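Local coordinates for ABC transporter substrate-binding protein (Rhizobium radiobacter, PDB 6TFX) that binds mannopinic acid, a mannityl-opine, as the periplasmic solute-binding protein of an ABC transporter, probably handing it on for import into the bacterium, at residues K97-K102 / A111-V116; V91-D96 / A152-G157. One frame throughout, in Å; residues are numbered along the deposited sequence.

Contact 1: K97-K102 / A111-V116; sequences KARDPK and AAIQKV
Arg99 reaches from the turn after helix 88-98 to the backbone of strand 113-118 and carries nearly all of this contact. Its CG lies between the backbone N and the carbonyl carbon (chi1 71°), and from there the chain runs extended to NE, bringing the guanidinium to the strand. Ile113 meets it partway: with CG1 beside the backbone N (chi1 -69°), CG2 stands anti to that nitrogen, 3.9 Å from Arg99 CD, and also lies over one face of the guanidinium, offset toward its rim. A branched aliphatic suits this place, since it can pack against both the methylenes and the flat end of an arginine. Val116 adds a more distant touch, its CG2 4.2 Å from Arg99 NE, as the two side chains run past each other in opposite directions.

Toward the strand the polar end bonds one carbonyl weakly and two waters, one well. Arg99 NH2 makes a weak hydrogen bond to Gln114 O, 3.4 Å long and bent to 128°. A water in the plane of the guanidinium accepts from Arg99 NH1 at 2.9 Å and can donate to Ile113 O, likewise 2.9 Å away, so that it can link a pair whose direct angle is poor. A second water accepts a hydrogen bond from Val116 N at 2.9 Å and a weak one from Arg99 NH2. Gln114 and Lys115 form a classic beta bulge opposite Thr127.

The strongest polar partner of Arg99 is Asp96, one helical turn back, whose OD1 forms a salt bridge with NE and lies 3.2 Å from Arg99 NH2. That carboxylate thus fixes one side of the guanidinium and probably offsets much of its charge, leaving NH1 to the first water and NH2 with only weak bonds toward the strand.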
ATOM      1  N   LYS A  97     -15.595  -9.899   8.579  1.00 16.91           N
ATOM      2  CA  LYS A  97     -14.373 -10.625   8.215  1.00 16.47           C
ATOM      3  C   LYS A  97     -13.186  -9.642   8.270  1.00 18.75           C
ATOM      4  O   LYS A  97     -12.189  -9.946   8.905  1.00 17.58           O
ATOM      5  CB  LYS A  97     -14.495 -11.247   6.819  1.00 19.05           C
ATOM      6  CG  LYS A  97     -13.276 -12.070   6.412  1.00 19.38           C
ATOM      7  CD  LYS A  97     -13.507 -12.722   5.050  1.00 18.61           C
ATOM      8  CE  LYS A  97     -12.285 -13.457   4.545  1.00 21.08           C
ATOM      9  NZ  LYS A  97     -11.133 -12.535   4.332  1.00 21.92           N
ATOM     10  N   ALA A  98     -13.341  -8.439   7.679  1.00 17.39           N
ATOM     11  CA  ALA A  98     -12.288  -7.417   7.646  1.00 18.49           C
ATOM     12  C   ALA A  98     -11.813  -7.041   9.052  1.00 20.53           C
ATOM     13  O   ALA A  98     -10.627  -6.792   9.238  1.00 21.34           O
ATOM     14  CB  ALA A  98     -12.816  -6.172   6.943  1.00 19.83           C
ATOM     15  N   ARG A  99     -12.732  -6.990  10.026  1.00 16.74           N
ATOM     16  CA  ARG A  99     -12.398  -6.568  11.383  1.00 17.41           C
ATOM     17  C   ARG A  99     -11.957  -7.699  12.317  1.00 19.58           C
ATOM     18  O   ARG A  99     -11.693  -7.449  13.493  1.00 18.65           O
ATOM     19  CB  ARG A  99     -13.540  -5.747  11.994  1.00 20.27           C
ATOM     20  CG  ARG A  99     -14.792  -6.514  12.353  1.00 23.04           C
ATOM     21  CD  ARG A  99     -15.953  -5.524  12.356  1.00 22.54           C
ATOM     22  NE  ARG A  99     -17.191  -6.119  12.871  1.00 26.56           N
ATOM     23  CZ  ARG A  99     -17.549  -6.117  14.149  1.00 35.58           C
ATOM     24  NH1 ARG A  99     -16.759  -5.572  15.067  1.00 25.75           N
ATOM     25  NH2 ARG A  99     -18.695  -6.666  14.523  1.00 32.76           N
ATOM     26  N   ASP A 100     -11.822  -8.930  11.775  1.00 18.15           N
ATOM     27  CA  ASP A 100     -11.423 -10.107  12.535  1.00 18.55           C
ATOM     28  C   ASP A 100      -9.929 -10.392  12.333  1.00 21.87           C
ATOM     29  O   ASP A 100      -9.540 -10.726  11.209  1.00 21.30           O
ATOM     30  CB  ASP A 100     -12.262 -11.308  12.066  1.00 19.70           C
ATOM     31  CG  ASP A 100     -12.013 -12.598  12.831  1.00 26.05           C
ATOM     32  OD1 ASP A 100     -11.048 -12.641  13.643  1.00 24.61           O
ATOM     33  OD2 ASP A 100     -12.767 -13.569  12.607  1.00 26.02           O
ATOM     34  N   PRO A 101      -9.081 -10.309  13.397  1.00 21.26           N
ATOM     35  CA  PRO A 101      -7.634 -10.562  13.203  1.00 21.16           C
ATOM     36  C   PRO A 101      -7.288 -11.955  12.694  1.00 24.38           C
ATOM     37  O   PRO A 101      -6.198 -12.157  12.173  1.00 24.93           O
ATOM     38  CB  PRO A 101      -7.020 -10.281  14.585  1.00 22.98           C
ATOM     39  CG  PRO A 101      -8.116 -10.313  15.530  1.00 29.23           C
ATOM     40  CD  PRO A 101      -9.377  -9.919  14.794  1.00 24.37           C
ATOM     41  N   LYS A 102      -8.223 -12.900  12.817  1.00 21.50           N
ATOM     42  CA  LYS A 102      -8.015 -14.273  12.350  1.00 21.39           C
ATOM     43  C   LYS A 102      -8.323 -14.463  10.863  1.00 23.64           C
ATOM     44  O   LYS A 102      -7.971 -15.511  10.307  1.00 24.11           O
ATOM     45  CB  LYS A 102      -8.886 -15.237  13.186  1.00 24.89           C
ATOM     46  CG  LYS A 102      -8.481 -15.300  14.657  1.00 35.73           C
ATOM     47  CD  LYS A 102      -9.360 -16.260  15.448  1.00 48.32           C
ATOM     48  CE  LYS A 102      -8.937 -16.309  16.898  1.00 64.81           C
ATOM     49  NZ  LYS A 102      -9.860 -17.144  17.708  1.00 77.05           N
ATOM     50  N   ALA A 111     -10.869  -1.374  14.576  1.00 17.70           N
ATOM     51  CA  ALA A 111     -11.040  -1.594  16.011  1.00 19.33           C
ATOM     52  C   ALA A 111     -12.187  -0.800  16.635  1.00 21.92           C
ATOM     53  O   ALA A 111     -12.728  -1.235  17.661  1.00 22.35           O
ATOM     54  CB  ALA A 111      -9.740  -1.321  16.753  1.00 20.86           C
ATOM     55  N   ALA A 112     -12.578   0.350  16.024  1.00 17.31           N
ATOM     56  CA  ALA A 112     -13.649   1.165  16.605  1.00 18.54           C
ATOM     57  C   ALA A 112     -15.040   0.760  16.154  1.00 21.42           C
ATOM     58  O   ALA A 112     -16.023   1.360  16.604  1.00 22.86           O
ATOM     59  CB  ALA A 112     -13.406   2.634  16.311  1.00 21.00           C
ATOM     60  N   ILE A 113     -15.156  -0.231  15.253  1.00 17.93           N
ATOM     61  CA  ILE A 113     -16.476  -0.691  14.832  1.00 18.10           C
ATOM     62  C   ILE A 113     -17.006  -1.622  15.937  1.00 19.88           C
ATOM     63  O   ILE A 113     -16.292  -2.547  16.336  1.00 20.88           O
ATOM     64  CB  ILE A 113     -16.432  -1.410  13.453  1.00 21.16           C
ATOM     65  CG1 ILE A 113     -16.114  -0.403  12.309  1.00 22.02           C
ATOM     66  CG2 ILE A 113     -17.756  -2.137  13.188  1.00 22.64           C
ATOM     67  CD1 ILE A 113     -16.203  -1.032  10.818  1.00 28.68           C
ATOM     68  N   GLN A 114     -18.235  -1.383  16.417  1.00 18.34           N
ATOM     69  CA  GLN A 114     -18.828  -2.238  17.444  1.00 18.89           C
ATOM     70  C   GLN A 114     -19.628  -3.356  16.766  1.00 22.45           C
ATOM     71  O   GLN A 114     -19.440  -4.533  17.086  1.00 22.76           O
ATOM     72  CB  GLN A 114     -19.739  -1.423  18.374  1.00 19.40           C
ATOM     73  CG  GLN A 114     -20.205  -2.245  19.549  1.00 23.66           C
ATOM     74  CD  GLN A 114     -21.445  -1.691  20.207  1.00 33.33           C
ATOM     75  OE1 GLN A 114     -21.653  -0.476  20.278  1.00 32.72           O
ATOM     76  NE2 GLN A 114     -22.285  -2.596  20.715  1.00 29.14           N
ATOM     77  N   LYS A 115     -20.553  -2.978  15.851  1.00 18.63           N
ATOM     78  CA  LYS A 115     -21.343  -3.983  15.151  1.00 19.84           C
ATOM     79  C   LYS A 115     -21.744  -3.538  13.760  1.00 20.96           C
ATOM     80  O   LYS A 115     -21.730  -2.345  13.451  1.00 18.88           O
ATOM     81  CB  LYS A 115     -22.552  -4.465  15.975  1.00 26.02           C
ATOM     82  CG  LYS A 115     -23.344  -3.376  16.647  1.00 30.67           C
ATOM     83  CD  LYS A 115     -24.303  -3.939  17.703  1.00 30.43           C
ATOM     84  CE  LYS A 115     -25.233  -2.856  18.180  1.00 41.50           C
ATOM     85  NZ  LYS A 115     -26.195  -3.368  19.195  1.00 53.50           N
ATOM     86  N   VAL A 116     -22.050  -4.530  12.905  1.00 17.83           N
ATOM     87  CA  VAL A 116     -22.501  -4.307  11.525  1.00 17.40           C
ATOM     88  C   VAL A 116     -23.725  -5.207  11.419  1.00 20.49           C
ATOM     89  O   VAL A 116     -23.622  -6.427  11.645  1.00 19.50           O
ATOM     90  CB  VAL A 116     -21.426  -4.672  10.471  1.00 19.89           C
ATOM     91  CG1 VAL A 116     -21.913  -4.298   9.068  1.00 19.82           C
ATOM     92  CG2 VAL A 116     -20.096  -3.972  10.779  1.00 19.40           C
TER
HETATM   93  O   HOH W   1     -14.161  -4.299  15.327  1.00 21.92           O
HETATM   94  O   HOH W   2     -21.736  -7.165  14.036  1.00 34.09           O

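Contact 2: V91-D96 / A152-G157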
ATOM      1  N   VAL A  91     -22.484  -7.550   3.007  1.00 16.64           N
ATOM      2  CA  VAL A  91     -21.759  -6.441   3.640  1.00 15.79           C
ATOM      3  C   VAL A  91     -21.424  -6.793   5.086  1.00 19.53           C
ATOM      4  O   VAL A  91     -20.290  -6.581   5.522  1.00 18.80           O
ATOM      5  CB  VAL A  91     -22.533  -5.111   3.528  1.00 19.73           C
ATOM      6  CG1 VAL A  91     -21.826  -3.997   4.301  1.00 20.14           C
ATOM      7  CG2 VAL A  91     -22.726  -4.726   2.060  1.00 19.58           C
ATOM      8  N   VAL A  92     -22.417  -7.331   5.834  1.00 17.04           N
ATOM      9  CA  VAL A  92     -22.182  -7.746   7.219  1.00 17.05           C
ATOM     10  C   VAL A  92     -21.076  -8.791   7.237  1.00 19.63           C
ATOM     11  O   VAL A  92     -20.154  -8.681   8.040  1.00 19.78           O
ATOM     12  CB  VAL A  92     -23.489  -8.302   7.862  1.00 20.17           C
ATOM     13  CG1 VAL A  92     -23.212  -8.895   9.244  1.00 20.48           C
ATOM     14  CG2 VAL A  92     -24.540  -7.190   7.950  1.00 20.03           C
ATOM     15  N   PHE A  93     -21.175  -9.821   6.353  1.00 15.65           N
ATOM     16  CA  PHE A  93     -20.172 -10.867   6.332  1.00 16.71           C
ATOM     17  C   PHE A  93     -18.772 -10.283   6.049  1.00 18.16           C
ATOM     18  O   PHE A  93     -17.791 -10.610   6.739  1.00 18.62           O
ATOM     19  CB  PHE A  93     -20.529 -11.924   5.274  1.00 19.43           C
ATOM     20  CG  PHE A  93     -19.426 -12.935   5.069  1.00 20.93           C
ATOM     21  CD1 PHE A  93     -19.268 -14.005   5.944  1.00 24.44           C
ATOM     22  CD2 PHE A  93     -18.508 -12.785   4.032  1.00 23.03           C
ATOM     23  CE1 PHE A  93     -18.216 -14.918   5.775  1.00 24.86           C
ATOM     24  CE2 PHE A  93     -17.448 -13.688   3.876  1.00 25.45           C
ATOM     25  CZ  PHE A  93     -17.313 -14.739   4.749  1.00 24.26           C
ATOM     26  N   SER A  94     -18.696  -9.396   5.043  1.00 16.04           N
ATOM     27  CA  SER A  94     -17.407  -8.839   4.622  1.00 15.95           C
ATOM     28  C   SER A  94     -16.755  -7.976   5.680  1.00 17.94           C
ATOM     29  O   SER A  94     -15.566  -8.163   5.964  1.00 18.59           O
ATOM     30  CB  SER A  94     -17.551  -8.040   3.336  1.00 19.73           C
ATOM     31  OG  SER A  94     -18.038  -8.864   2.301  1.00 24.50           O
ATOM     32  N   LEU A  95     -17.516  -7.018   6.249  1.00 15.83           N
ATOM     33  CA  LEU A  95     -16.968  -6.108   7.274  1.00 16.72           C
ATOM     34  C   LEU A  95     -16.645  -6.849   8.554  1.00 19.69           C
ATOM     35  O   LEU A  95     -15.624  -6.555   9.182  1.00 19.60           O
ATOM     36  CB  LEU A  95     -17.904  -4.918   7.525  1.00 17.38           C
ATOM     37  CG  LEU A  95     -18.030  -3.978   6.331  1.00 20.83           C
ATOM     38  CD1 LEU A  95     -18.957  -2.822   6.677  1.00 19.84           C
ATOM     39  CD2 LEU A  95     -16.639  -3.400   5.891  1.00 24.05           C
ATOM     40  N   ASP A  96     -17.446  -7.901   8.900  1.00 15.91           N
ATOM     41  CA  ASP A  96     -17.074  -8.661  10.094  1.00 15.75           C
ATOM     42  C   ASP A  96     -15.795  -9.450   9.834  1.00 18.17           C
ATOM     43  O   ASP A  96     -15.024  -9.700  10.767  1.00 20.73           O
ATOM     44  CB  ASP A  96     -18.186  -9.636  10.497  1.00 18.23           C
ATOM     45  CG  ASP A  96     -19.364  -8.978  11.184  1.00 27.65           C
ATOM     46  OD1 ASP A  96     -19.232  -7.786  11.597  1.00 25.37           O
ATOM     47  OD2 ASP A  96     -20.417  -9.652  11.331  1.00 31.91           O
ATOM     48  N   ALA A 152     -19.853 -17.231  -1.867  1.00 21.30           N
ATOM     49  CA  ALA A 152     -18.635 -17.603  -2.586  1.00 21.24           C
ATOM     50  C   ALA A 152     -17.479 -17.860  -1.638  1.00 24.11           C
ATOM     51  O   ALA A 152     -16.765 -18.856  -1.795  1.00 22.60           O
ATOM     52  CB  ALA A 152     -18.272 -16.535  -3.594  1.00 22.11           C
ATOM     53  N   PHE A 153     -17.294 -16.977  -0.657  1.00 21.00           N
ATOM     54  CA  PHE A 153     -16.194 -17.181   0.278  1.00 19.79           C
ATOM     55  C   PHE A 153     -16.431 -18.414   1.145  1.00 23.64           C
ATOM     56  O   PHE A 153     -15.503 -19.224   1.323  1.00 23.16           O
ATOM     57  CB  PHE A 153     -15.941 -15.935   1.156  1.00 20.68           C
ATOM     58  CG  PHE A 153     -14.628 -16.117   1.888  1.00 21.24           C
ATOM     59  CD1 PHE A 153     -13.416 -15.824   1.260  1.00 23.60           C
ATOM     60  CD2 PHE A 153     -14.596 -16.662   3.169  1.00 23.92           C
ATOM     61  CE1 PHE A 153     -12.200 -16.081   1.899  1.00 25.25           C
ATOM     62  CE2 PHE A 153     -13.377 -16.906   3.816  1.00 27.28           C
ATOM     63  CZ  PHE A 153     -12.191 -16.633   3.168  1.00 24.87           C
ATOM     64  N   LYS A 154     -17.678 -18.580   1.667  1.00 20.68           N
ATOM     65  CA  LYS A 154     -18.000 -19.735   2.534  1.00 21.80           C
ATOM     66  C   LYS A 154     -17.696 -21.056   1.875  1.00 26.79           C
ATOM     67  O   LYS A 154     -17.241 -21.973   2.554  1.00 27.10           O
ATOM     68  CB  LYS A 154     -19.463 -19.690   3.001  1.00 25.77           C
ATOM     69  CG  LYS A 154     -19.639 -18.788   4.227  1.00 40.97           C
ATOM     70  CD  LYS A 154     -21.063 -18.832   4.786  1.00 52.48           C
ATOM     71  CE  LYS A 154     -21.126 -18.390   6.236  1.00 69.80           C
ATOM     72  NZ  LYS A 154     -20.806 -16.953   6.410  1.00 84.05           N
ATOM     73  N   GLU A 155     -17.951 -21.164   0.555  1.00 23.10           N
ATOM     74  CA  GLU A 155     -17.675 -22.390  -0.177  1.00 23.07           C
ATOM     75  C   GLU A 155     -16.222 -22.501  -0.584  1.00 27.03           C
ATOM     76  O   GLU A 155     -15.592 -23.511  -0.265  1.00 27.24           O
ATOM     77  CB  GLU A 155     -18.568 -22.528  -1.432  1.00 24.36           C
ATOM     78  CG  GLU A 155     -18.291 -23.777  -2.278  1.00 29.00           C
ATOM     79  CD  GLU A 155     -18.230 -25.113  -1.556  1.00 39.78           C
ATOM     80  OE1 GLU A 155     -19.099 -25.354  -0.685  1.00 27.16           O
ATOM     81  OE2 GLU A 155     -17.313 -25.918  -1.859  1.00 28.00           O
ATOM     82  N   ARG A 156     -15.700 -21.502  -1.323  1.00 22.09           N
ATOM     83  CA  ARG A 156     -14.349 -21.578  -1.887  1.00 21.39           C
ATOM     84  C   ARG A 156     -13.250 -21.625  -0.844  1.00 25.24           C
ATOM     85  O   ARG A 156     -12.215 -22.271  -1.079  1.00 24.22           O
ATOM     86  CB  ARG A 156     -14.110 -20.474  -2.901  1.00 21.56           C
ATOM     87  CG  ARG A 156     -15.037 -20.636  -4.099  1.00 21.19           C
ATOM     88  CD  ARG A 156     -14.876 -19.574  -5.164  1.00 22.56           C
ATOM     89  NE  ARG A 156     -15.939 -19.708  -6.171  1.00 27.82           N
ATOM     90  CZ  ARG A 156     -15.901 -19.152  -7.376  1.00 32.35           C
ATOM     91  NH1 ARG A 156     -14.859 -18.419  -7.742  1.00 21.18           N
ATOM     92  NH2 ARG A 156     -16.901 -19.330  -8.227  1.00 27.93           N
ATOM     93  N   GLY A 157     -13.488 -20.977   0.294  1.00 23.49           N
ATOM     94  CA  GLY A 157     -12.559 -20.980   1.419  1.00 23.92           C
ATOM     95  C   GLY A 157     -11.146 -20.631   1.000  1.00 26.33           C
ATOM     96  O   GLY A 157     -10.924 -19.578   0.402  1.00 24.94           O
TER
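Phe93 meets Phe153 and Lys154 where helix 88-98 faces helix 150-156, and it alone supplies the first helix's side of the contact. Ahead of it, Val91 and Val92 belong to other surfaces: Val91 packs on Val124 and Val92 on Val116, aliphatic residues suited to the side of the helix turned to the sheet.

At Phe93, CG is anti to the backbone N (chi1 172°), which sends the ring out from the helix toward its neighbour. The rim of the ring leads: CZ comes to 3.7 Å from Phe153 CD2, which lies at the edge of the Phe93 ring near its plane, and CE2 stands 3.8 Å from Phe153 CB. The two side chains cross at about a right angle, and the Phe93 rim meets both CD2 of the other ring and its CB methylene. Beside CE1 and CD1, Lys154 brings NZ obliquely to 3.4 Å from Phe93 CE1. Its chain is extended as far as CE and bends at the last torsion (chi4 67°), turning the ammonium back to the ring. A long, flexible lysine suits this exposed margin, where its chain carries NZ across to Phe93.

Ser94 follows on a buried side, its OG hydrogen-bonded to Asp90 O and Ile148 N, while Leu95 packs on Ile126 and Val116. Asp96 closes the segment with its salt bridge to Arg99.

Helix 88-98 thus lies between the sheet and helix 150-156. Its valines and Leu95 rest on strands 113-118 and 123-128, whereas Phe93 faces helix 150-156, whose Phe153 also receives Lys97 in a cation-pi contact and meets Phe160 edge-to-face.

In the fold
Contacts 1 and 2 lie about 13 Å apart, centre to centre, and share helix 88-98. Contact 2 uses its middle and contact 1 its C-terminal end with the turn beyond. Along the chain the order is 91-96, 97-102, 111-116 and 152-157, so the local return to strand 113-118 falls within the longer span that ends at helix 150-156. Strand 113-118 is an outermost strand of a four-stranded antiparallel sheet. The helix thus connects this sheet with helix 150-156, and Val116 touches Val92, Leu95 and Asp96 directly. Both contacts lie away from the metal site and the opine pocket, and concern the build of this region rather than ligand binding.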